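PDB 2FA1: probable transcriptional regulator phnF from Escherichia coli, which is encoded in the alkylphosphonate uptake and C-P lyase operon and probably acts as a DNA-binding transcriptional regulator, this chain being its C-terminal effector-binding UTRA domain. Local coordinates for residues S18-A32 against E44-R56. Numbering follows the deposited sequence.
Sequences SHPTSEKLLSVLRPA and EGENVIHLRTLRR
R30 and H50 meet across two antiparallel strands, 23-31 and 47-57, in a worked example of how an edge strand pairs with its inner neighbour. R30 NH2 gives a somewhat bent hydrogen bond to H50 ND1 (3.0 Å), meeting the imidazole edge in the ring plane while the guanidinium plane is turned 58° from it. Beyond ND1, H50 is fixed by D66, which takes NE2 and also pairs with R52 NE, and by Y68, stacked on its ring. Packing is tight on the face of I49, L51 and T53, all buried, where L29 CD2 meets I49 CG1 at 3.7 Å and S27 CB meets L51 CD1 at 3.6 Å; W75 of helix 75-78 covers S27, L29 and I49, and F81 touches T53.

The H19 end is more hydrated, with T21 and E23 exposed. The R55 guanidinium lies flat over one H19 ring face, centres 3.9 Å apart and planes at 8°, with P20 CD on the opposite face. With CG anti to the backbone N (chi1 170°) and the chain extended to NE, R55 carries CD over the same ring face. A water accepts from R55 NE at 2.7 Å.

Between these ends L25 N and, weakly, L26 N both bond to R52 O, the former at 2.7 Å, while exposed L25 sets CD2 on R52 CD and CD1 on L54 CB. This classic beta bulge shifts the register within the antiparallel sheet of the UTRA domain, where 23-31 is an outermost strand.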
loop_
_atom_site.group_PDB
_atom_site.type_symbol
_atom_site.label_atom_id
_atom_site.label_comp_id
_atom_site.label_asym_id
_atom_site.label_seq_id
_atom_site.Cartn_x
_atom_site.Cartn_y
_atom_site.Cartn_z
ATOM N N SER A 18 -7.972 -13.792 3.132
ATOM C CA SER A 18 -6.748 -14.398 3.701
ATOM C C SER A 18 -6.097 -15.296 2.633
ATOM O O SER A 18 -6.759 -15.641 1.695
ATOM C CB SER A 18 -7.099 -15.214 4.974
ATOM O OG SER A 18 -7.867 -16.411 4.691
ATOM N N HIS A 19 -4.797 -15.647 2.751
ATOM C CA HIS A 19 -4.126 -16.534 1.721
ATOM C C HIS A 19 -4.676 -17.993 1.691
ATOM O O HIS A 19 -5.041 -18.505 2.727
ATOM C CB HIS A 19 -2.640 -16.611 2.113
ATOM C CG HIS A 19 -1.771 -17.252 1.083
ATOM N ND1 HIS A 19 -1.382 -18.572 1.152
ATOM C CD2 HIS A 19 -1.192 -16.745 -0.031
ATOM C CE1 HIS A 19 -0.604 -18.851 0.128
ATOM N NE2 HIS A 19 -0.504 -17.774 -0.623
ATOM N N PRO A 20 -4.661 -18.729 0.534
ATOM C CA PRO A 20 -5.137 -20.141 0.514
ATOM C C PRO A 20 -4.471 -21.139 1.463
ATOM O O PRO A 20 -5.057 -22.194 1.729
ATOM C CB PRO A 20 -4.985 -20.574 -0.976
ATOM C CG PRO A 20 -4.912 -19.292 -1.700
ATOM C CD PRO A 20 -4.313 -18.249 -0.808
ATOM N N THR A 21 -3.297 -20.786 2.033
ATOM C CA THR A 21 -2.669 -21.566 3.082
ATOM C C THR A 21 -2.823 -20.934 4.471
ATOM O O THR A 21 -2.191 -21.409 5.421
ATOM C CB THR A 21 -1.113 -21.625 2.896
ATOM O OG1 THR A 21 -0.585 -20.289 3.028
ATOM C CG2 THR A 21 -0.810 -22.223 1.608
ATOM N N SER A 22 -3.669 -19.930 4.600
ATOM C CA SER A 22 -3.842 -19.279 5.939
ATOM C C SER A 22 -4.540 -20.245 6.869
ATOM O O SER A 22 -5.310 -21.113 6.410
ATOM C CB SER A 22 -4.563 -17.965 5.893
ATOM O OG SER A 22 -5.930 -18.166 5.757
ATOM N N GLU A 23 -4.150 -20.177 8.143
ATOM C CA GLU A 23 -4.809 -20.984 9.196
ATOM C C GLU A 23 -5.622 -20.121 10.103
ATOM O O GLU A 23 -5.221 -19.014 10.429
ATOM C CB GLU A 23 -3.758 -21.645 10.030
ATOM C CG GLU A 23 -2.950 -22.646 9.271
ATOM C CD GLU A 23 -3.683 -23.955 9.059
ATOM O OE1 GLU A 23 -4.682 -24.259 9.766
ATOM O OE2 GLU A 23 -3.202 -24.687 8.184
ATOM N N LYS A 24 -6.736 -20.645 10.584
ATOM C CA LYS A 24 -7.510 -19.946 11.656
ATOM C C LYS A 24 -6.805 -20.076 12.953
ATOM O O LYS A 24 -6.545 -21.226 13.417
ATOM C CB LYS A 24 -8.944 -20.552 11.745
ATOM C CG LYS A 24 -9.779 -19.675 12.719
ATOM C CD LYS A 24 -11.271 -20.178 12.775
ATOM C CE LYS A 24 -11.411 -21.568 13.442
ATOM N NZ LYS A 24 -12.895 -21.897 13.596
ATOM N N LEU A 25 -6.654 -18.951 13.628
ATOM C CA LEU A 25 -6.145 -18.908 14.996
ATOM C C LEU A 25 -7.294 -18.810 15.980
ATOM O O LEU A 25 -7.218 -19.405 17.044
ATOM C CB LEU A 25 -5.273 -17.660 15.189
ATOM C CG LEU A 25 -3.737 -17.932 14.860
ATOM C CD1 LEU A 25 -3.430 -18.765 13.766
ATOM C CD2 LEU A 25 -2.972 -16.574 15.023
ATOM N N LEU A 26 -8.373 -18.139 15.634
ATOM C CA LEU A 26 -9.480 -18.057 16.585
ATOM C C LEU A 26 -10.708 -17.622 15.839
ATOM O O LEU A 26 -10.599 -16.902 14.876
ATOM C CB LEU A 26 -9.121 -16.991 17.625
ATOM C CG LEU A 26 -9.553 -16.888 19.122
ATOM C CD1 LEU A 26 -10.460 -15.696 19.324
ATOM C CD2 LEU A 26 -9.963 -18.124 19.947
ATOM N N SER A 27 -11.873 -18.127 16.278
ATOM C CA SER A 27 -13.209 -17.627 15.790
ATOM C C SER A 27 -14.051 -17.493 17.061
ATOM O O SER A 27 -14.207 -18.526 17.801
ATOM C CB SER A 27 -13.898 -18.562 14.767
ATOM O OG SER A 27 -13.829 -19.898 15.222
ATOM N N VAL A 28 -14.433 -16.250 17.387
ATOM C CA VAL A 28 -15.175 -16.013 18.624
ATOM C C VAL A 28 -16.192 -14.935 18.436
ATOM O O VAL A 28 -16.073 -14.145 17.516
ATOM C CB VAL A 28 -14.199 -15.598 19.784
ATOM C CG1 VAL A 28 -13.333 -16.799 20.209
ATOM C CG2 VAL A 28 -13.430 -14.317 19.552
ATOM N N LEU A 29 -17.224 -14.895 19.286
ATOM C CA LEU A 29 -18.016 -13.678 19.362
ATOM C C LEU A 29 -17.423 -12.778 20.429
ATOM O O LEU A 29 -17.054 -13.254 21.531
ATOM C CB LEU A 29 -19.455 -14.058 19.693
ATOM C CG LEU A 29 -20.172 -14.931 18.626
ATOM C CD1 LEU A 29 -21.333 -15.791 19.198
ATOM C CD2 LEU A 29 -20.701 -14.039 17.575
ATOM N N ARG A 30 -17.341 -11.488 20.176
ATOM C CA ARG A 30 -16.766 -10.636 21.193
ATOM C C ARG A 30 -17.265 -9.202 21.026
ATOM O O ARG A 30 -17.594 -8.779 19.955
ATOM C CB ARG A 30 -15.229 -10.672 21.069
ATOM C CG ARG A 30 -14.665 -9.998 19.863
ATOM C CD ARG A 30 -13.253 -10.470 19.629
ATOM N NE ARG A 30 -12.537 -10.222 20.867
ATOM C CZ ARG A 30 -11.425 -10.787 21.320
ATOM N NH1 ARG A 30 -11.027 -10.380 22.523
ATOM N NH2 ARG A 30 -10.730 -11.722 20.674
ATOM N N PRO A 31 -17.310 -8.407 22.120
ATOM C CA PRO A 31 -17.664 -7.004 21.978
ATOM C C PRO A 31 -16.727 -6.203 21.075
ATOM O O PRO A 31 -15.506 -6.391 21.148
ATOM C CB PRO A 31 -17.554 -6.484 23.446
ATOM C CG PRO A 31 -17.831 -7.681 24.226
ATOM C CD PRO A 31 -17.038 -8.754 23.521
ATOM N N ALA A 32 -17.293 -5.366 20.203
ATOM C CA ALA A 32 -16.587 -4.465 19.318
ATOM C C ALA A 32 -15.869 -3.358 20.120
ATOM O O ALA A 32 -16.472 -2.663 20.974
ATOM C CB ALA A 32 -17.531 -3.867 18.308
ATOM N N GLU A 44 -20.108 0.828 19.861
ATOM C CA GLU A 44 -19.045 0.222 20.666
ATOM C C GLU A 44 -19.616 -0.704 21.717
ATOM O O GLU A 44 -20.586 -0.336 22.395
ATOM C CB GLU A 44 -18.195 1.301 21.341
ATOM C CG GLU A 44 -17.222 0.722 22.332
ATOM C CD GLU A 44 -16.123 1.699 22.673
ATOM O OE1 GLU A 44 -16.159 2.816 22.106
ATOM O OE2 GLU A 44 -15.244 1.340 23.504
ATOM N N GLY A 45 -19.052 -1.904 21.879
ATOM C CA GLY A 45 -19.554 -2.871 22.822
ATOM C C GLY A 45 -20.518 -3.989 22.332
ATOM O O GLY A 45 -20.660 -5.051 22.982
ATOM N N GLU A 46 -21.224 -3.764 21.224
ATOM C CA GLU A 46 -22.084 -4.846 20.729
ATOM C C GLU A 46 -21.190 -5.865 20.043
ATOM O O GLU A 46 -20.194 -5.456 19.402
ATOM C CB GLU A 46 -23.159 -4.381 19.733
ATOM C CG GLU A 46 -24.259 -3.419 20.305
ATOM C CD GLU A 46 -24.934 -3.907 21.588
ATOM O OE1 GLU A 46 -25.452 -5.036 21.606
ATOM O OE2 GLU A 46 -24.956 -3.141 22.589
ATOM N N ASN A 47 -21.627 -7.126 20.110
ATOM C CA ASN A 47 -20.849 -8.321 19.701
ATOM C C ASN A 47 -20.610 -8.212 18.215
ATOM O O ASN A 47 -21.454 -7.810 17.504
ATOM C CB ASN A 47 -21.510 -9.674 20.040
ATOM C CG ASN A 47 -21.274 -10.083 21.513
ATOM O OD1 ASN A 47 -20.393 -9.527 22.150
ATOM N ND2 ASN A 47 -21.973 -11.101 22.002
ATOM N N VAL A 48 -19.468 -8.732 17.796
ATOM C CA VAL A 48 -19.154 -8.949 16.370
ATOM C C VAL A 48 -18.515 -10.365 16.344
ATOM O O VAL A 48 -18.239 -10.938 17.379
ATOM C CB VAL A 48 -18.088 -7.890 15.896
ATOM C CG1 VAL A 48 -18.702 -6.392 15.858
ATOM C CG2 VAL A 48 -16.756 -7.960 16.716
ATOM N N ILE A 49 -18.356 -10.935 15.133
ATOM C CA ILE A 49 -17.672 -12.214 14.983
ATOM C C ILE A 49 -16.234 -11.785 14.689
ATOM O O ILE A 49 -16.003 -11.029 13.772
ATOM C CB ILE A 49 -18.265 -12.996 13.795
ATOM C CG1 ILE A 49 -19.724 -13.432 14.102
ATOM C CG2 ILE A 49 -17.365 -14.227 13.510
ATOM C CD1 ILE A 49 -20.429 -13.941 12.775
ATOM N N HIS A 50 -15.310 -12.303 15.481
ATOM C CA HIS A 50 -13.888 -12.021 15.233
ATOM C C HIS A 50 -13.221 -13.338 14.851
ATOM O O HIS A 50 -13.262 -14.304 15.632
ATOM C CB HIS A 50 -13.338 -11.572 16.581
ATOM C CG HIS A 50 -11.862 -11.354 16.557
ATOM N ND1 HIS A 50 -11.086 -11.407 17.689
ATOM C CD2 HIS A 50 -11.019 -11.072 15.528
ATOM C CE1 HIS A 50 -9.822 -11.183 17.359
ATOM N NE2 HIS A 50 -9.774 -10.894 16.075
ATOM N N LEU A 51 -12.599 -13.323 13.652
ATOM C CA LEU A 51 -11.766 -14.461 13.189
ATOM C C LEU A 51 -10.366 -13.917 13.071
ATOM O O LEU A 51 -10.187 -12.839 12.472
ATOM C CB LEU A 51 -12.218 -14.878 11.790
ATOM C CG LEU A 51 -13.001 -16.170 11.894
ATOM C CD1 LEU A 51 -14.352 -15.759 12.547
ATOM C CD2 LEU A 51 -13.264 -16.793 10.570
ATOM N N ARG A 52 -9.368 -14.697 13.521
ATOM C CA ARG A 52 -7.991 -14.271 13.278
ATOM C C ARG A 52 -7.322 -15.345 12.440
ATOM O O ARG A 52 -7.477 -16.571 12.723
ATOM C CB ARG A 52 -7.320 -14.116 14.622
ATOM C CG ARG A 52 -5.756 -13.772 14.451
ATOM C CD ARG A 52 -5.170 -13.712 15.857
ATOM N NE ARG A 52 -5.717 -12.501 16.542
ATOM C CZ ARG A 52 -5.928 -12.355 17.857
ATOM N NH1 ARG A 52 -5.698 -13.345 18.759
ATOM N NH2 ARG A 52 -6.438 -11.191 18.299
ATOM N N THR A 53 -6.575 -14.949 11.417
ATOM C CA THR A 53 -5.886 -15.968 10.567
ATOM C C THR A 53 -4.417 -15.606 10.540
ATOM O O THR A 53 -4.002 -14.471 10.802
ATOM C CB THR A 53 -6.405 -15.955 9.110
ATOM O OG1 THR A 53 -6.259 -14.640 8.514
ATOM C CG2 THR A 53 -8.012 -16.284 9.056
ATOM N N LEU A 54 -3.623 -16.642 10.174
ATOM C CA LEU A 54 -2.173 -16.355 10.057
ATOM C C LEU A 54 -1.615 -17.219 8.913
ATOM O O LEU A 54 -1.980 -18.405 8.774
ATOM C CB LEU A 54 -1.541 -16.860 11.322
ATOM C CG LEU A 54 -0.033 -16.574 11.488
ATOM C CD1 LEU A 54 0.288 -15.157 11.585
ATOM C CD2 LEU A 54 0.505 -17.359 12.641
ATOM N N ARG A 55 -0.702 -16.593 8.175
ATOM C CA ARG A 55 0.025 -17.342 7.075
ATOM C C ARG A 55 1.450 -17.542 7.650
ATOM O O ARG A 55 2.099 -16.530 8.136
ATOM C CB ARG A 55 0.006 -16.484 5.825
ATOM C CG ARG A 55 0.970 -17.140 4.794
ATOM C CD ARG A 55 1.115 -16.300 3.495
ATOM N NE ARG A 55 2.017 -17.002 2.560
ATOM C CZ ARG A 55 2.413 -16.474 1.403
ATOM N NH1 ARG A 55 2.022 -15.256 1.074
ATOM N NH2 ARG A 55 3.203 -17.150 0.597
ATOM N N ARG A 56 1.981 -18.778 7.510
ATOM C CA ARG A 56 3.364 -19.052 7.938
ATOM C C ARG A 56 4.011 -19.734 6.758
ATOM O O ARG A 56 3.318 -20.364 5.925
ATOM C CB ARG A 56 3.390 -20.054 9.048
ATOM C CG ARG A 56 2.848 -19.517 10.383
ATOM C CD ARG A 56 3.003 -20.637 11.554
ATOM N NE ARG A 56 2.598 -20.037 12.832
ATOM C CZ ARG A 56 3.358 -19.333 13.670
ATOM N NH1 ARG A 56 4.696 -19.201 13.503
ATOM N NH2 ARG A 56 2.761 -18.773 14.739
HETATM O O HOH W 1 0.157 -20.926 6.530
HETATM O O HOH W 2 2.147 -19.649 3.095
HETATM O O HOH W 3 -7.590 -11.850 21.334
#